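Local coordinates for protein transcriptional regulator KdgR (Pseudomonas aeruginosa, PDB 5Y6I) that probably acts as a DNA-binding transcription factor of the IclR family, with an N-terminal helix-turn-helix domain and a C-terminal GAF-like domain, at residues G148-L153 with V209-A214; N109-L114 with T228-A233. All blocks are in the same frame, centred on the assembly; numbering follows the deposited sequence.

Contact 1 (G148-L153 with V209-A214); sequences GSSTGL and VEALSA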
loop_
_atom_site.group_PDB
_atom_site.type_symbol
_atom_site.label_atom_id
_atom_site.label_comp_id
_atom_site.label_asym_id
_atom_site.label_seq_id
_atom_site.Cartn_x
_atom_site.Cartn_y
_atom_site.Cartn_z
ATOM N N GLY A 148 -25.799 8.108 9.970
ATOM C CA GLY A 148 -27.112 7.508 9.856
ATOM C C GLY A 148 -27.117 6.126 9.240
ATOM O O GLY A 148 -28.158 5.463 9.250
ATOM N N SER A 149 -25.973 5.673 8.711
ATOM C CA SER A 149 -25.866 4.360 8.088
ATOM C C SER A 149 -24.796 3.518 8.777
ATOM O O SER A 149 -23.940 4.034 9.495
ATOM C CB SER A 149 -25.553 4.472 6.586
ATOM O OG SER A 149 -24.364 5.198 6.355
ATOM N N SER A 150 -24.849 2.204 8.546
ATOM C CA SER A 150 -23.857 1.308 9.135
ATOM C C SER A 150 -22.529 1.421 8.409
ATOM O O SER A 150 -21.464 1.270 9.014
ATOM C CB SER A 150 -24.360 -0.132 9.084
ATOM O OG SER A 150 -24.743 -0.477 7.760
ATOM N N THR A 151 -22.587 1.674 7.106
ATOM C CA THR A 151 -21.396 1.928 6.316
ATOM C C THR A 151 -20.681 3.192 6.786
ATOM O O THR A 151 -19.445 3.235 6.863
ATOM C CB THR A 151 -21.813 2.050 4.855
ATOM O OG1 THR A 151 -22.665 0.945 4.509
ATOM C CG2 THR A 151 -20.629 2.060 3.959
ATOM N N GLY A 152 -21.446 4.237 7.106
ATOM C CA GLY A 152 -20.842 5.476 7.553
ATOM C C GLY A 152 -20.243 5.367 8.935
ATOM O O GLY A 152 -19.252 6.042 9.241
ATOM N N LEU A 153 -20.819 4.516 9.790
ATOM C CA LEU A 153 -20.290 4.387 11.145
ATOM C C LEU A 153 -18.961 3.638 11.161
ATOM O O LEU A 153 -18.053 4.002 11.916
ATOM C CB LEU A 153 -21.309 3.710 12.064
ATOM C CG LEU A 153 -22.608 4.489 12.310
ATOM C CD1 LEU A 153 -23.193 4.212 13.688
ATOM C CD2 LEU A 153 -22.379 5.968 12.155
ATOM N N VAL A 209 -35.270 -1.434 7.461
ATOM C CA VAL A 209 -34.156 -2.059 6.748
ATOM C C VAL A 209 -32.979 -2.149 7.701
ATOM O O VAL A 209 -32.601 -1.159 8.340
ATOM C CB VAL A 209 -33.782 -1.345 5.427
ATOM C CG1 VAL A 209 -34.984 -1.063 4.601
ATOM C CG2 VAL A 209 -32.980 -0.133 5.606
ATOM N N GLU A 210 -32.448 -3.353 7.843
ATOM C CA GLU A 210 -31.339 -3.622 8.739
ATOM C C GLU A 210 -30.076 -3.867 7.924
ATOM O O GLU A 210 -30.100 -4.607 6.932
ATOM C CB GLU A 210 -31.656 -4.815 9.643
ATOM C CG GLU A 210 -32.490 -4.467 10.876
ATOM C CD GLU A 210 -33.856 -3.904 10.543
ATOM O OE1 GLU A 210 -34.317 -4.114 9.404
ATOM O OE2 GLU A 210 -34.478 -3.255 11.422
ATOM N N ALA A 211 -28.981 -3.234 8.332
ATOM C CA ALA A 211 -27.705 -3.378 7.655
ATOM C C ALA A 211 -26.664 -3.940 8.612
ATOM O O ALA A 211 -26.858 -4.007 9.828
ATOM C CB ALA A 211 -27.225 -2.044 7.069
ATOM N N LEU A 212 -25.553 -4.364 8.029
ATOM C CA LEU A 212 -24.424 -4.898 8.770
ATOM C C LEU A 212 -23.190 -4.529 7.972
ATOM O O LEU A 212 -23.210 -4.608 6.741
ATOM C CB LEU A 212 -24.536 -6.409 8.942
ATOM C CG LEU A 212 -23.669 -7.089 9.993
ATOM C CD1 LEU A 212 -24.266 -6.849 11.369
ATOM C CD2 LEU A 212 -23.541 -8.581 9.702
ATOM N N SER A 213 -22.134 -4.106 8.668
ATOM C CA SER A 213 -20.984 -3.492 8.023
ATOM C C SER A 213 -19.693 -3.882 8.717
ATOM O O SER A 213 -19.612 -3.862 9.951
ATOM C CB SER A 213 -21.092 -1.973 8.043
ATOM O OG SER A 213 -22.300 -1.558 7.457
ATOM N N ALA A 214 -18.669 -4.165 7.910
ATOM C CA ALA A 214 -17.324 -4.461 8.364
ATOM C C ALA A 214 -16.327 -3.790 7.434
ATOM O O ALA A 214 -16.623 -3.567 6.253
ATOM C CB ALA A 214 -17.047 -5.969 8.395
#

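Contact 2 (N109-L114 with T228-A233); sequences NETCFL and TVVGPA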
loop_
_atom_site.group_PDB
_atom_site.type_symbol
_atom_site.label_atom_id
_atom_site.label_comp_id
_atom_site.label_asym_id
_atom_site.label_seq_id
_atom_site.Cartn_x
_atom_site.Cartn_y
_atom_site.Cartn_z
ATOM N N ASN A 109 -28.168 -14.877 0.503
ATOM C CA ASN A 109 -29.203 -14.321 -0.361
ATOM C C ASN A 109 -29.707 -12.997 0.205
ATOM O O ASN A 109 -30.905 -12.775 0.373
ATOM C CB ASN A 109 -30.353 -15.298 -0.571
ATOM C CG ASN A 109 -31.192 -14.952 -1.798
ATOM O OD1 ASN A 109 -30.746 -14.207 -2.678
ATOM N ND2 ASN A 109 -32.405 -15.493 -1.863
ATOM N N GLU A 110 -28.763 -12.123 0.541
ATOM C CA GLU A 110 -29.070 -10.765 0.949
ATOM C C GLU A 110 -28.192 -9.820 0.147
ATOM O O GLU A 110 -27.101 -10.193 -0.295
ATOM C CB GLU A 110 -28.865 -10.559 2.469
ATOM C CG GLU A 110 -29.473 -11.660 3.335
ATOM C CD GLU A 110 -30.803 -11.230 3.960
ATOM O OE1 GLU A 110 -31.384 -10.246 3.447
ATOM O OE2 GLU A 110 -31.286 -11.883 4.928
ATOM N N THR A 111 -28.678 -8.600 -0.067
ATOM C CA THR A 111 -27.920 -7.645 -0.868
ATOM C C THR A 111 -26.679 -7.194 -0.103
ATOM O O THR A 111 -26.784 -6.672 1.013
ATOM C CB THR A 111 -28.806 -6.458 -1.249
ATOM O OG1 THR A 111 -29.941 -6.950 -1.964
ATOM C CG2 THR A 111 -28.059 -5.491 -2.159
ATOM N N CYS A 112 -25.503 -7.418 -0.693
ATOM C CA CYS A 112 -24.227 -6.956 -0.151
ATOM C C CYS A 112 -23.656 -5.888 -1.071
ATOM O O CYS A 112 -23.848 -5.949 -2.292
ATOM C CB CYS A 112 -23.208 -8.092 -0.014
ATOM S SG CYS A 112 -23.865 -9.578 0.783
ATOM N N PHE A 113 -22.973 -4.902 -0.486
ATOM C CA PHE A 113 -22.389 -3.824 -1.275
ATOM C C PHE A 113 -21.010 -3.438 -0.746
ATOM O O PHE A 113 -20.655 -3.706 0.409
ATOM C CB PHE A 113 -23.310 -2.585 -1.340
ATOM C CG PHE A 113 -23.698 -1.988 0.008
ATOM C CD1 PHE A 113 -23.060 -0.853 0.495
ATOM C CD2 PHE A 113 -24.777 -2.496 0.727
ATOM C CE1 PHE A 113 -23.462 -0.275 1.718
ATOM C CE2 PHE A 113 -25.184 -1.930 1.937
ATOM C CZ PHE A 113 -24.530 -0.826 2.435
ATOM N N LEU A 114 -20.217 -2.839 -1.630
ATOM C CA LEU A 114 -18.904 -2.315 -1.278
ATOM C C LEU A 114 -18.932 -0.797 -1.409
ATOM O O LEU A 114 -19.414 -0.260 -2.415
ATOM C CB LEU A 114 -17.809 -2.905 -2.167
ATOM C CG LEU A 114 -16.361 -2.723 -1.683
ATOM C CD1 LEU A 114 -16.061 -3.637 -0.497
ATOM C CD2 LEU A 114 -15.394 -3.007 -2.815
ATOM N N THR A 228 -20.845 -4.665 3.332
ATOM C CA THR A 228 -22.074 -4.371 4.047
ATOM C C THR A 228 -23.215 -5.229 3.529
ATOM O O THR A 228 -23.412 -5.325 2.314
ATOM C CB THR A 228 -22.419 -2.911 3.845
ATOM O OG1 THR A 228 -22.076 -2.609 2.496
ATOM C CG2 THR A 228 -21.610 -2.022 4.711
ATOM N N VAL A 229 -23.987 -5.803 4.451
ATOM C CA VAL A 229 -25.143 -6.628 4.128
ATOM C C VAL A 229 -26.400 -5.886 4.561
ATOM O O VAL A 229 -26.409 -5.182 5.578
ATOM C CB VAL A 229 -25.047 -8.002 4.820
ATOM C CG1 VAL A 229 -26.328 -8.825 4.593
ATOM C CG2 VAL A 229 -23.811 -8.760 4.329
ATOM N N VAL A 230 -27.480 -6.046 3.800
ATOM C CA VAL A 230 -28.641 -5.203 4.034
ATOM C C VAL A 230 -29.907 -5.929 3.592
ATOM O O VAL A 230 -29.882 -6.759 2.678
ATOM C CB VAL A 230 -28.429 -3.841 3.326
ATOM C CG1 VAL A 230 -28.265 -4.041 1.840
ATOM C CG2 VAL A 230 -29.539 -2.851 3.656
ATOM N N GLY A 231 -31.020 -5.627 4.281
ATOM C CA GLY A 231 -32.273 -6.318 4.096
ATOM C C GLY A 231 -33.270 -6.028 5.203
ATOM O O GLY A 231 -32.911 -5.855 6.363
ATOM N N PRO A 232 -34.560 -5.998 4.863
ATOM C CA PRO A 232 -35.584 -5.678 5.869
ATOM C C PRO A 232 -35.645 -6.686 7.016
ATOM O O PRO A 232 -35.228 -7.839 6.890
ATOM C CB PRO A 232 -36.894 -5.689 5.059
ATOM C CG PRO A 232 -36.480 -5.472 3.648
ATOM C CD PRO A 232 -35.150 -6.188 3.528
ATOM N N ALA A 233 -36.247 -6.233 8.130
ATOM C CA ALA A 233 -36.152 -6.915 9.427
ATOM C C ALA A 233 -36.677 -8.346 9.392
ATOM O O ALA A 233 -36.125 -9.222 10.072
ATOM C CB ALA A 233 -36.910 -6.117 10.495
#

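Contact 1 (G148-L153 with V209-A214)
The first turn of helix 150-158 meets strand 209-217 on one face of the central antiparallel sheet, where Ser150 points toward the strand and meets Ser213 and Ala211. With chi1 at 53°, the Ser150 hydroxyl sits between its own backbone N and carbonyl carbon, which turns it to the strand. There Ser150 OG pairs with Ser213 OG at 2.7 Å in a hydrogen bond that either hydroxyl could donate. The position of Ser213 OG in the model is less certain, so the details of this bond should be read with caution. Ala211, two residues before Ser213 and facing the same way, also abuts the Ser150 hydroxyl with its methyl. On the strand side, Ser213 CB comes within 3.4 Å of Ser150 O, while Thr151 takes little part. The turn itself is capped from within: Ser149, at the N-cap position, accepts from Gly152 N through OG at 3.2 Å, with an N-H...O angle of 145°, and the same OG also bonds to Pro145 O. Neighbouring strands close in around the pair, since Ser150 touches Ile201 and both Thr151 and Ser213 touch Val226. The contact thus packs a helix by its N-terminal turn on the face of the antiparallel sheet, consistent with the GAF-like fold of IclR C-terminal domains, a domain that in relatives binds small effectors.

Contact 2 (N109-L114 with T228-A233)
Phe113 lies against Thr228 and Val230 of the adjoining antiparallel strand. CB sets the direction of the ring: a chi1 of 57° tucks CG back over the backbone of its own strand, toward strand 223-232. Farther out, CE2 meets Val230 CG1, which touches the ring edge near its plane at 3.7 Å. One face of the ring receives Thr228 CB in a CH-pi contact, 3.5 Å from the centroid and 19° off the ring normal. That carbon is offset toward the rim, and CZ, the tip of the side chain, is the ring atom nearest to it. The modelled place of the Thr228 hydroxyl is doubtful, because it crowds the ring; its bond to Phe113 O is equally provisional. The backbones are joined more securely by Phe113 N to Thr228 O, 2.9 Å and 153° at the hydrogen, in the carbonyl plane; the bond from Val230 N to Thr111 O is bent. The other face of the sheet carries Cys112 and Val229, a non-hydrogen-bonded pair whose SG and CG2 pack at 3.6 Å. Next to it Glu110 lays its CB on Val229 CG1. Thr111 OG1 is hydrogen-bonded to Ala130 N and Val136 O, outside this strand pair. Strands 111-118 and 223-232 are adjacent inner strands of the five-stranded antiparallel sheet, and helix 93-108 covers the Cys112 and Val229 face through Leu104 and Leu108, consistent with a GAF-like domain.

In the fold
Leaving helix 93-108, the chain enters contact 2 at 109-114, runs back along the outermost strand 121-128 and reaches contact 1 at 148-153. Helices 162-171 and 183-196 and edge strand 199-202 follow before 209-214 closes contact 1, a loop of 55 residues. Strand 223-232 comes next and closes contact 2 around 113 residues, so the first closure lies wholly within the second and the two do not cross. Contact 2 joins strands 111-118 and 223-232, and contact 1 sets the start of helix 150-158 on strand 209-217, the next strand of the same sheet, where Leu212 O and Val229 N probably hydrogen-bond, at 2.7 Å.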